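Local coordinates for protein DnaJ homolog subfamily C member 3 (Mus musculus, PDB 3IEG) that acts as an endoplasmic reticulum co-chaperone in the unfolded protein response, binding misfolded proteins, stimulating HSC70 ATPase activity and inhibiting the eIF-2-alpha kinase GCN2, at residues K216-Q219 / D220-R223; A226-K229 / Q230-L234; D129-G133 / A134-A138; V267-Y270 / T271-K275. All blocks are in the same frame, centred on the assembly; numbering follows the deposited sequence.

In the fold
This chain is the tetratricopeptide-repeat part of a longer protein whose J domain mediates HSPA8 binding; it is predominantly helical, and all four contacts are short-range and in series, so none nests within or crosses another. First comes interaction 3, which closes the turn between helices 104-132 and 136-149 in TPR 4. Interaction 1 then closes the turn from helix 204-217 into helix 222-246. Interaction 2 follows directly along helix 222-246, its centre about 14 Å from that of interaction 1. Interaction 4 lies in the first turns of helix 268-284. Interactions 2 and 4, centres about 17 Å apart, meet where L234 CD1 packs 3.6 Å from Y270 CE2, tying helix 222-246 to helix 268-284.

Interaction 1: residues K216-Q219 / D220-R223; sequences KLDQ and DHKR
The carboxylate of D218 lies over the backbone that follows it, overlapping the amide of D220 and the CB of H221. With CG anti to the backbone N (chi1 169°), the group is carried forward over the bend, and OD1 accepts a hydrogen bond from D220 N at 3.0 Å. The amide reaches that oxygen from above the carboxylate plane, and the bond is bent rather than straight. OD2, the other branch, lies 3.7 Å from H221 CB. The side chains of D218 and H221 cross at about a right angle, the carboxylate and the imidazole planes 61° apart. The OD1 to D220 N bond, from an aspartate side chain to the amide two residues on, makes an Asx turn. It is superimposed on a type I beta turn from D218 to H221, whose closing bond, H221 N to D218 O, is long and weak at 3.4 Å. Together the two turns carry the chain out of helix 204-217 and into helix 222-246, with H221 in the N-cap position of the second. An alanine at D218 would lack both carboxylate oxygens, which would probably leave D220 N without its side-chain acceptor and the bend relying on the weak backbone bond. The H221 ring reaches helix 188-201, touching T188 and E189, while R223 NH1 sits in the plane of that ring at its edge and forms a salt bridge with E189.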
loop_
_atom_site.group_PDB
_atom_site.type_symbol
_atom_site.label_atom_id
_atom_site.label_comp_id
_atom_site.label_asym_id
_atom_site.label_seq_id
_atom_site.Cartn_x
_atom_site.Cartn_y
_atom_site.Cartn_z
ATOM N N LYS A 216 -15.144 2.986 -7.886
ATOM C CA LYS A 216 -15.355 4.428 -7.926
ATOM C C LYS A 216 -14.685 5.055 -9.164
ATOM O O LYS A 216 -15.184 6.046 -9.711
ATOM C CB LYS A 216 -14.844 5.071 -6.631
ATOM C CG LYS A 216 -15.289 6.504 -6.414
ATOM C CD LYS A 216 -15.117 6.921 -4.957
ATOM C CE LYS A 216 -15.572 8.366 -4.736
ATOM N NZ LYS A 216 -15.866 8.650 -3.299
ATOM N N LEU A 217 -13.565 4.469 -9.599
ATOM C CA LEU A 217 -12.843 4.946 -10.781
ATOM C C LEU A 217 -13.450 4.387 -12.058
ATOM O O LEU A 217 -13.485 5.067 -13.085
ATOM C CB LEU A 217 -11.353 4.596 -10.708
ATOM C CG LEU A 217 -10.456 5.342 -9.705
ATOM C CD1 LEU A 217 -9.030 4.806 -9.779
ATOM C CD2 LEU A 217 -10.463 6.866 -9.904
ATOM N N ASP A 218 -13.927 3.151 -11.985
ATOM C CA ASP A 218 -14.542 2.499 -13.124
ATOM C C ASP A 218 -15.595 1.526 -12.606
ATOM O O ASP A 218 -15.266 0.442 -12.118
ATOM C CB ASP A 218 -13.464 1.795 -13.961
ATOM C CG ASP A 218 -14.038 0.863 -15.035
ATOM O OD1 ASP A 218 -15.259 0.901 -15.320
ATOM O OD2 ASP A 218 -13.246 0.078 -15.600
ATOM N N GLN A 219 -16.861 1.923 -12.718
ATOM C CA GLN A 219 -17.979 1.125 -12.196
ATOM C C GLN A 219 -18.158 -0.196 -12.927
ATOM O O GLN A 219 -18.675 -1.156 -12.351
ATOM C CB GLN A 219 -19.298 1.906 -12.237
ATOM C CG GLN A 219 -19.292 3.197 -11.437
ATOM C CD GLN A 219 -18.812 4.378 -12.263
ATOM O OE1 GLN A 219 -17.641 4.768 -12.199
ATOM N NE2 GLN A 219 -19.714 4.943 -13.062
ATOM N N ASP A 220 -17.734 -0.243 -14.187
ATOM C CA ASP A 220 -17.948 -1.425 -15.016
ATOM C C ASP A 220 -16.816 -2.455 -14.958
ATOM O O ASP A 220 -16.907 -3.513 -15.588
ATOM C CB ASP A 220 -18.246 -1.017 -16.461
ATOM C CG ASP A 220 -19.674 -0.522 -16.643
ATOM O OD1 ASP A 220 -20.610 -1.296 -16.348
ATOM O OD2 ASP A 220 -19.858 0.639 -17.083
ATOM N N HIS A 221 -15.770 -2.162 -14.185
ATOM C CA HIS A 221 -14.625 -3.068 -14.068
ATOM C C HIS A 221 -15.063 -4.474 -13.669
ATOM O O HIS A 221 -15.354 -4.731 -12.501
ATOM C CB HIS A 221 -13.607 -2.530 -13.059
ATOM C CG HIS A 221 -12.265 -3.183 -13.159
ATOM N ND1 HIS A 221 -11.133 -2.499 -13.545
ATOM C CD2 HIS A 221 -11.880 -4.463 -12.954
ATOM C CE1 HIS A 221 -10.104 -3.326 -13.556
ATOM N NE2 HIS A 221 -10.530 -4.524 -13.198
ATOM N N LYS A 222 -15.107 -5.378 -14.644
ATOM C CA LYS A 222 -15.676 -6.714 -14.437
ATOM C C LYS A 222 -15.041 -7.510 -13.302
ATOM O O LYS A 222 -15.758 -8.074 -12.475
ATOM C CB LYS A 222 -15.672 -7.528 -15.733
ATOM C CG LYS A 222 -16.705 -7.060 -16.752
ATOM C CD LYS A 222 -16.525 -7.762 -18.101
ATOM C CE LYS A 222 -17.185 -6.962 -19.218
ATOM N NZ LYS A 222 -17.099 -7.664 -20.534
ATOM N N ARG A 223 -13.710 -7.555 -13.257
ATOM C CA ARG A 223 -13.009 -8.300 -12.207
ATOM C C ARG A 223 -13.207 -7.663 -10.838
ATOM O O ARG A 223 -13.407 -8.360 -9.846
ATOM C CB ARG A 223 -11.514 -8.445 -12.513
ATOM C CG ARG A 223 -11.152 -9.717 -13.295
ATOM C CD ARG A 223 -9.777 -10.275 -12.884
ATOM N NE ARG A 223 -8.690 -9.921 -13.804
ATOM C CZ ARG A 223 -8.004 -8.776 -13.790
ATOM N NH1 ARG A 223 -8.285 -7.821 -12.916
ATOM N NH2 ARG A 223 -7.036 -8.574 -14.672
#

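Interaction 2: residues A226-K229 / Q230-L234; sequences AHYK and QVKKL
K232 runs alongside Y228, one helical turn earlier, the two side chains pointing the same way. This is an i to i+4 pairing on helix 222-246, in the helical array of the tetratricopeptide repeats. CB of K232 sits next to Y228 O, the acceptor that K232 N reaches at 2.8 Å. An extended chain then brings CD to 3.8 Å from Y228 CZ. CE continues past the hydroxyl, and the bend at chi4 (80°) turns NZ back to donate to Y228 OH at 3.3 Å. That hydroxyl also bonds R212 of helix 204-217, so two cationic side chains gather at one phenol oxygen, a setting that may lend it more negative character.

One residue back, the same spacing pairs H227 with V231. CG2 of the valine lies over one face of the imidazole, 3.8 Å from the ring centroid and 17° off its normal, a CH-pi contact; the methyl is modelled too close to H227 O, which leaves the detail doubtful. The ring's other contacts lead to neighbouring helices: Y199 meets it edge-to-face, and NE2 is hydrogen-bonded to S207 OG.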
loop_
_atom_site.group_PDB
_atom_site.type_symbol
_atom_site.label_atom_id
_atom_site.label_comp_id
_atom_site.label_asym_id
_atom_site.label_seq_id
_atom_site.Cartn_x
_atom_site.Cartn_y
_atom_site.Cartn_z
ATOM N N ALA A 226 -16.841 -8.531 -9.725
ATOM C CA ALA A 226 -17.023 -9.931 -9.322
ATOM C C ALA A 226 -16.456 -10.189 -7.931
ATOM O O ALA A 226 -17.014 -10.978 -7.162
ATOM C CB ALA A 226 -16.385 -10.887 -10.337
ATOM N N HIS A 227 -15.341 -9.523 -7.629
ATOM C CA HIS A 227 -14.684 -9.653 -6.349
ATOM C C HIS A 227 -15.441 -8.875 -5.268
ATOM O O HIS A 227 -15.535 -9.336 -4.143
ATOM C CB HIS A 227 -13.213 -9.233 -6.440
ATOM C CG HIS A 227 -12.527 -9.190 -5.115
ATOM N ND1 HIS A 227 -12.389 -10.304 -4.315
ATOM C CD2 HIS A 227 -11.985 -8.161 -4.423
ATOM C CE1 HIS A 227 -11.776 -9.964 -3.195
ATOM N NE2 HIS A 227 -11.518 -8.669 -3.237
ATOM N N TYR A 228 -15.975 -7.708 -5.618
ATOM C CA TYR A 228 -16.854 -6.907 -4.741
ATOM C C TYR A 228 -17.997 -7.745 -4.182
ATOM O O TYR A 228 -18.261 -7.730 -2.977
ATOM C CB TYR A 228 -17.426 -5.707 -5.515
ATOM C CG TYR A 228 -18.469 -4.868 -4.796
ATOM C CD1 TYR A 228 -18.154 -4.174 -3.636
ATOM C CD2 TYR A 228 -19.760 -4.730 -5.310
ATOM C CE1 TYR A 228 -19.097 -3.388 -2.987
ATOM C CE2 TYR A 228 -20.710 -3.940 -4.673
ATOM C CZ TYR A 228 -20.371 -3.279 -3.512
ATOM O OH TYR A 228 -21.286 -2.505 -2.858
ATOM N N LYS A 229 -18.651 -8.503 -5.055
ATOM C CA LYS A 229 -19.785 -9.323 -4.647
ATOM C C LYS A 229 -19.364 -10.377 -3.637
ATOM O O LYS A 229 -20.109 -10.666 -2.696
ATOM C CB LYS A 229 -20.473 -9.955 -5.859
ATOM C CG LYS A 229 -20.994 -8.923 -6.856
ATOM C CD LYS A 229 -22.060 -9.486 -7.779
ATOM C CE LYS A 229 -21.504 -10.424 -8.834
ATOM N NZ LYS A 229 -22.538 -10.694 -9.889
ATOM N N GLN A 230 -18.164 -10.923 -3.827
ATOM C CA GLN A 230 -17.606 -11.931 -2.926
ATOM C C GLN A 230 -17.236 -11.349 -1.558
ATOM O O GLN A 230 -17.683 -11.867 -0.541
ATOM C CB GLN A 230 -16.407 -12.632 -3.564
ATOM C CG GLN A 230 -15.645 -13.566 -2.635
ATOM C CD GLN A 230 -16.384 -14.865 -2.333
ATOM O OE1 GLN A 230 -17.505 -15.080 -2.797
ATOM N NE2 GLN A 230 -15.754 -15.741 -1.555
ATOM N N VAL A 231 -16.438 -10.282 -1.526
ATOM C CA VAL A 231 -16.065 -9.676 -0.242
ATOM C C VAL A 231 -17.265 -9.087 0.458
ATOM O O VAL A 231 -17.375 -9.222 1.658
ATOM C CB VAL A 231 -14.962 -8.556 -0.308
ATOM C CG1 VAL A 231 -13.671 -9.012 0.342
ATOM C CG2 VAL A 231 -14.756 -8.002 -1.715
ATOM N N LYS A 232 -18.155 -8.428 -0.288
ATOM C CA LYS A 232 -19.342 -7.810 0.311
ATOM C C LYS A 232 -20.101 -8.841 1.150
ATOM O O LYS A 232 -20.365 -8.592 2.337
ATOM C CB LYS A 232 -20.250 -7.187 -0.744
ATOM C CG LYS A 232 -21.124 -6.063 -0.230
ATOM C CD LYS A 232 -22.204 -5.727 -1.246
ATOM C CE LYS A 232 -23.413 -5.068 -0.620
ATOM N NZ LYS A 232 -23.161 -3.627 -0.390
ATOM N N LYS A 233 -20.397 -9.996 0.541
ATOM C CA LYS A 233 -21.054 -11.114 1.224
ATOM C C LYS A 233 -20.232 -11.667 2.388
ATOM O O LYS A 233 -20.731 -11.793 3.502
ATOM C CB LYS A 233 -21.343 -12.254 0.247
ATOM C CG LYS A 233 -22.564 -12.048 -0.653
ATOM C CD LYS A 233 -22.675 -13.168 -1.717
ATOM C CE LYS A 233 -22.847 -14.548 -1.065
ATOM N NZ LYS A 233 -23.196 -15.587 -2.075
ATOM N N LEU A 234 -18.975 -12.000 2.123
ATOM C CA LEU A 234 -18.105 -12.552 3.135
ATOM C C LEU A 234 -17.972 -11.593 4.305
ATOM O O LEU A 234 -17.889 -12.016 5.454
ATOM C CB LEU A 234 -16.739 -12.849 2.535
ATOM C CG LEU A 234 -15.761 -13.808 3.226
ATOM C CD1 LEU A 234 -14.761 -13.038 4.047
ATOM C CD2 LEU A 234 -16.432 -14.930 4.045
#

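Interaction 3: residues D129-G133 / A134-A138; sequences DAFDG and ADYTA
A134 takes a positive phi of 49°, a left-handed backbone conformation that reverses the chain just after G133 and lets two amides fold back on the helix they leave. This is a Schellman motif with A134 as its C-prime residue, ending helix 104-132: D135 N donates to A130 O at 2.8 Å, and A134 N donates to F131 O at 2.8 Å. The second amide approaches from well above the carbonyl plane, whereas the first is tilted only moderately from its own. Both segments belong to TPR 4, and the turn is the tight link between two helices of this helix-turn-helix repeat.

Across the turn, F131 and Y136 form an offset edge-to-face pair. The Y136 edge is directed toward the F131 face, with centroids 5.4 Å apart and planes at 70°. The touching atoms are CE1 of F131 and CE2 of Y136, 3.6 Å apart. A chi1 of -172° swings the F131 ring beside its carbonyl carbon, on the side of the incoming helix. One face of the tyrosine ring is laid over the turn itself, with A134 C 3.9 Å above its plane and over its centre. Beyond the pair, F131 also packs on L159 and C163 of helix 154-166, and Y136 touches K166 of that helix.

On the other side of the turn from the rings, CB of A130 and CB of A138 meet at 3.9 Å, bringing the outgoing and incoming helices together. D135 is the N-cap of helix 136-149, where its OD2 accepts from A138 N at 3.2 Å.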
loop_
_atom_site.group_PDB
_atom_site.type_symbol
_atom_site.label_atom_id
_atom_site.label_comp_id
_atom_site.label_asym_id
_atom_site.label_seq_id
_atom_site.Cartn_x
_atom_site.Cartn_y
_atom_site.Cartn_z
ATOM N N ASP A 129 15.655 -8.608 -16.581
ATOM C CA ASP A 129 16.245 -9.912 -16.858
ATOM C C ASP A 129 16.059 -10.864 -15.691
ATOM O O ASP A 129 15.668 -12.006 -15.898
ATOM C CB ASP A 129 17.729 -9.799 -17.235
ATOM C CG ASP A 129 18.416 -11.164 -17.324
ATOM O OD1 ASP A 129 18.444 -11.742 -18.440
ATOM O OD2 ASP A 129 18.902 -11.676 -16.282
ATOM N N ALA A 130 16.333 -10.396 -14.474
ATOM C CA ALA A 130 16.219 -11.237 -13.283
ATOM C C ALA A 130 14.766 -11.657 -13.052
ATOM O O ALA A 130 14.496 -12.797 -12.687
ATOM C CB ALA A 130 16.784 -10.528 -12.063
ATOM N N PHE A 131 13.843 -10.731 -13.290
ATOM C CA PHE A 131 12.417 -11.004 -13.187
ATOM C C PHE A 131 11.957 -12.059 -14.211
ATOM O O PHE A 131 11.299 -13.029 -13.843
ATOM C CB PHE A 131 11.601 -9.706 -13.306
ATOM C CG PHE A 131 10.148 -9.883 -13.014
ATOM C CD1 PHE A 131 9.676 -9.794 -11.710
ATOM C CD2 PHE A 131 9.245 -10.157 -14.045
ATOM C CE1 PHE A 131 8.312 -9.967 -11.429
ATOM C CE2 PHE A 131 7.893 -10.340 -13.783
ATOM C CZ PHE A 131 7.423 -10.243 -12.470
ATOM N N ASP A 132 12.301 -11.882 -15.481
ATOM C CA ASP A 132 11.964 -12.879 -16.493
ATOM C C ASP A 132 12.526 -14.252 -16.153
ATOM O O ASP A 132 11.964 -15.271 -16.540
ATOM C CB ASP A 132 12.459 -12.453 -17.881
ATOM C CG ASP A 132 11.580 -11.375 -18.514
ATOM O OD1 ASP A 132 10.377 -11.281 -18.162
ATOM O OD2 ASP A 132 12.097 -10.616 -19.370
ATOM N N GLY A 133 13.645 -14.269 -15.434
ATOM C CA GLY A 133 14.272 -15.518 -15.024
ATOM C C GLY A 133 13.761 -15.988 -13.681
ATOM O O GLY A 133 14.371 -16.852 -13.052
ATOM N N ALA A 134 12.640 -15.409 -13.245
ATOM C CA ALA A 134 11.999 -15.716 -11.968
ATOM C C ALA A 134 12.965 -15.696 -10.788
ATOM O O ALA A 134 12.817 -16.459 -9.828
ATOM C CB ALA A 134 11.230 -17.025 -12.039
ATOM N N ASP A 135 13.950 -14.812 -10.860
ATOM C CA ASP A 135 14.804 -14.561 -9.711
ATOM C C ASP A 135 14.393 -13.261 -9.007
ATOM O O ASP A 135 14.987 -12.196 -9.228
ATOM C CB ASP A 135 16.274 -14.531 -10.119
ATOM C CG ASP A 135 17.201 -14.486 -8.927
ATOM O OD1 ASP A 135 18.426 -14.647 -9.129
ATOM O OD2 ASP A 135 16.711 -14.280 -7.790
ATOM N N TYR A 136 13.390 -13.377 -8.139
ATOM C CA TYR A 136 12.702 -12.216 -7.590
ATOM C C TYR A 136 13.539 -11.450 -6.595
ATOM O O TYR A 136 13.456 -10.222 -6.543
ATOM C CB TYR A 136 11.322 -12.600 -7.032
ATOM C CG TYR A 136 10.504 -13.291 -8.087
ATOM C CD1 TYR A 136 10.158 -14.640 -7.969
ATOM C CD2 TYR A 136 10.140 -12.614 -9.252
ATOM C CE1 TYR A 136 9.431 -15.286 -8.981
ATOM C CE2 TYR A 136 9.422 -13.243 -10.266
ATOM C CZ TYR A 136 9.066 -14.574 -10.127
ATOM O OH TYR A 136 8.354 -15.173 -11.142
ATOM N N THR A 137 14.372 -12.156 -5.833
ATOM C CA THR A 137 15.279 -11.468 -4.906
ATOM C C THR A 137 16.390 -10.701 -5.628
ATOM O O THR A 137 16.765 -9.615 -5.204
ATOM C CB THR A 137 15.895 -12.402 -3.853
ATOM O OG1 THR A 137 16.459 -13.539 -4.506
ATOM C CG2 THR A 137 14.841 -12.854 -2.860
ATOM N N ALA A 138 16.909 -11.256 -6.714
ATOM C CA ALA A 138 17.880 -10.521 -7.520
ATOM C C ALA A 138 17.224 -9.274 -8.094
ATOM O O ALA A 138 17.784 -8.186 -8.008
ATOM C CB ALA A 138 18.431 -11.391 -8.635
#

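Interaction 4: residues V267-Y270 / T271-K275; sequences VAEY and TVRSK
E269 and R273 form the charged part of this contact, an i to i+4 salt bridge in the first turns of helix 268-284. The glutamate leaves its backbone extended (chi1 -176°) and then bends at its second torsion, which carries OE2 to R273 NH1 at 3.0 Å. The oxygen lies in the guanidinium plane, at its edge, and the bond is nearly straight; seen from the glutamate, NH1 stands above the carboxylate plane, the two planes being 41° apart. OE2 also lies 3.3 Å from R273 CD, so the arginine, folded at its second and third torsions, meets this oxygen with both CD and NH1. Its NH2 forms salt bridges with E276 and E302, gathering three acids on one guanidinium. A leucine in place of R273 would be likely to leave those three carboxylates without their shared positive partner.

Hydrogen bonds along the backbone follow the helical pattern: V272 N meets A268 O at 3.0 Å, almost in line with the carbonyl, and R273 N meets E269 O. Y270 O takes two donors from one residue, S274 N at 3.1 Å and S274 OG at 2.7 Å, so the serine's hydroxyl is held against its own helix. The Y270 hydroxyl is bonded to the carbonyl O of Y199.

Apolar and aromatic packing extends outward. The ring of Y270 meets that of Y199. T271 and S274 rest on M261 of helix 250-263, while K275 reaches V298 and M301 of helix 288-301, placing the start of helix 268-284 among its neighbours in the repeat array.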
loop_
_atom_site.group_PDB
_atom_site.type_symbol
_atom_site.label_atom_id
_atom_site.label_comp_id
_atom_site.label_asym_id
_atom_site.label_seq_id
_atom_site.Cartn_x
_atom_site.Cartn_y
_atom_site.Cartn_z
ATOM N N VAL A 267 -9.140 -19.857 1.229
ATOM C CA VAL A 267 -8.186 -19.038 1.974
ATOM C C VAL A 267 -8.156 -19.472 3.428
ATOM O O VAL A 267 -9.095 -19.207 4.168
ATOM C CB VAL A 267 -8.537 -17.544 1.870
ATOM C CG1 VAL A 267 -7.505 -16.704 2.596
ATOM C CG2 VAL A 267 -8.637 -17.122 0.407
ATOM N N ALA A 268 -7.064 -20.126 3.823
ATOM C CA ALA A 268 -6.925 -20.750 5.151
ATOM C C ALA A 268 -7.286 -19.842 6.331
ATOM O O ALA A 268 -7.891 -20.282 7.311
ATOM C CB ALA A 268 -5.520 -21.331 5.331
ATOM N N GLU A 269 -6.925 -18.573 6.215
ATOM C CA GLU A 269 -7.153 -17.602 7.267
ATOM C C GLU A 269 -8.621 -17.481 7.675
ATOM O O GLU A 269 -8.913 -17.208 8.835
ATOM C CB GLU A 269 -6.599 -16.241 6.835
ATOM C CG GLU A 269 -6.685 -15.128 7.879
ATOM C CD GLU A 269 -5.829 -15.382 9.114
ATOM O OE1 GLU A 269 -4.919 -16.252 9.068
ATOM O OE2 GLU A 269 -6.074 -14.691 10.130
ATOM N N TYR A 270 -9.540 -17.675 6.734
ATOM C CA TYR A 270 -10.954 -17.521 7.056
ATOM C C TYR A 270 -11.520 -18.718 7.799
ATOM O O TYR A 270 -12.405 -18.547 8.628
ATOM C CB TYR A 270 -11.808 -17.152 5.833
ATOM C CG TYR A 270 -11.466 -15.800 5.281
ATOM C CD1 TYR A 270 -10.750 -15.676 4.098
ATOM C CD2 TYR A 270 -11.806 -14.640 5.966
ATOM C CE1 TYR A 270 -10.397 -14.421 3.590
ATOM C CE2 TYR A 270 -11.452 -13.381 5.472
ATOM C CZ TYR A 270 -10.749 -13.284 4.280
ATOM O OH TYR A 270 -10.397 -12.053 3.779
ATOM N N THR A 271 -11.018 -19.923 7.534
ATOM C CA THR A 271 -11.442 -21.056 8.358
ATOM C C THR A 271 -10.805 -20.967 9.752
ATOM O O THR A 271 -11.511 -21.094 10.749
ATOM C CB THR A 271 -11.263 -22.478 7.706
ATOM O OG1 THR A 271 -9.931 -22.966 7.903
ATOM C CG2 THR A 271 -11.612 -22.477 6.220
ATOM N N VAL A 272 -9.499 -20.711 9.817
ATOM C CA VAL A 272 -8.777 -20.625 11.104
ATOM C C VAL A 272 -9.387 -19.573 12.037
ATOM O O VAL A 272 -9.608 -19.833 13.224
ATOM C CB VAL A 272 -7.258 -20.317 10.924
ATOM C CG1 VAL A 272 -6.553 -20.360 12.258
ATOM C CG2 VAL A 272 -6.608 -21.310 9.969
ATOM N N ARG A 273 -9.661 -18.395 11.489
ATOM C CA ARG A 273 -10.223 -17.303 12.261
ATOM C C ARG A 273 -11.658 -17.622 12.658
ATOM O O ARG A 273 -12.067 -17.321 13.774
ATOM C CB ARG A 273 -10.156 -15.995 11.473
ATOM C CG ARG A 273 -9.788 -14.773 12.297
ATOM C CD ARG A 273 -8.278 -14.665 12.519
ATOM N NE ARG A 273 -7.870 -15.479 13.651
ATOM C CZ ARG A 273 -6.778 -16.226 13.700
ATOM N NH1 ARG A 273 -5.945 -16.286 12.678
ATOM N NH2 ARG A 273 -6.529 -16.931 14.782
ATOM N N SER A 274 -12.406 -18.246 11.746
ATOM C CA SER A 274 -13.778 -18.673 12.028
ATOM C C SER A 274 -13.830 -19.741 13.110
ATOM O O SER A 274 -14.670 -19.673 14.006
ATOM C CB SER A 274 -14.483 -19.166 10.767
ATOM O OG SER A 274 -14.717 -18.081 9.885
ATOM N N LYS A 275 -12.927 -20.714 13.031
ATOM C CA LYS A 275 -12.836 -21.750 14.046
ATOM C C LYS A 275 -12.537 -21.149 15.409
ATOM O O LYS A 275 -13.159 -21.534 16.401
ATOM C CB LYS A 275 -11.790 -22.799 13.676
ATOM C CG LYS A 275 -12.330 -23.968 12.848
ATOM C CD LYS A 275 -11.247 -25.035 12.655
ATOM C CE LYS A 275 -11.668 -26.112 11.650
ATOM N NZ LYS A 275 -10.689 -27.241 11.645
#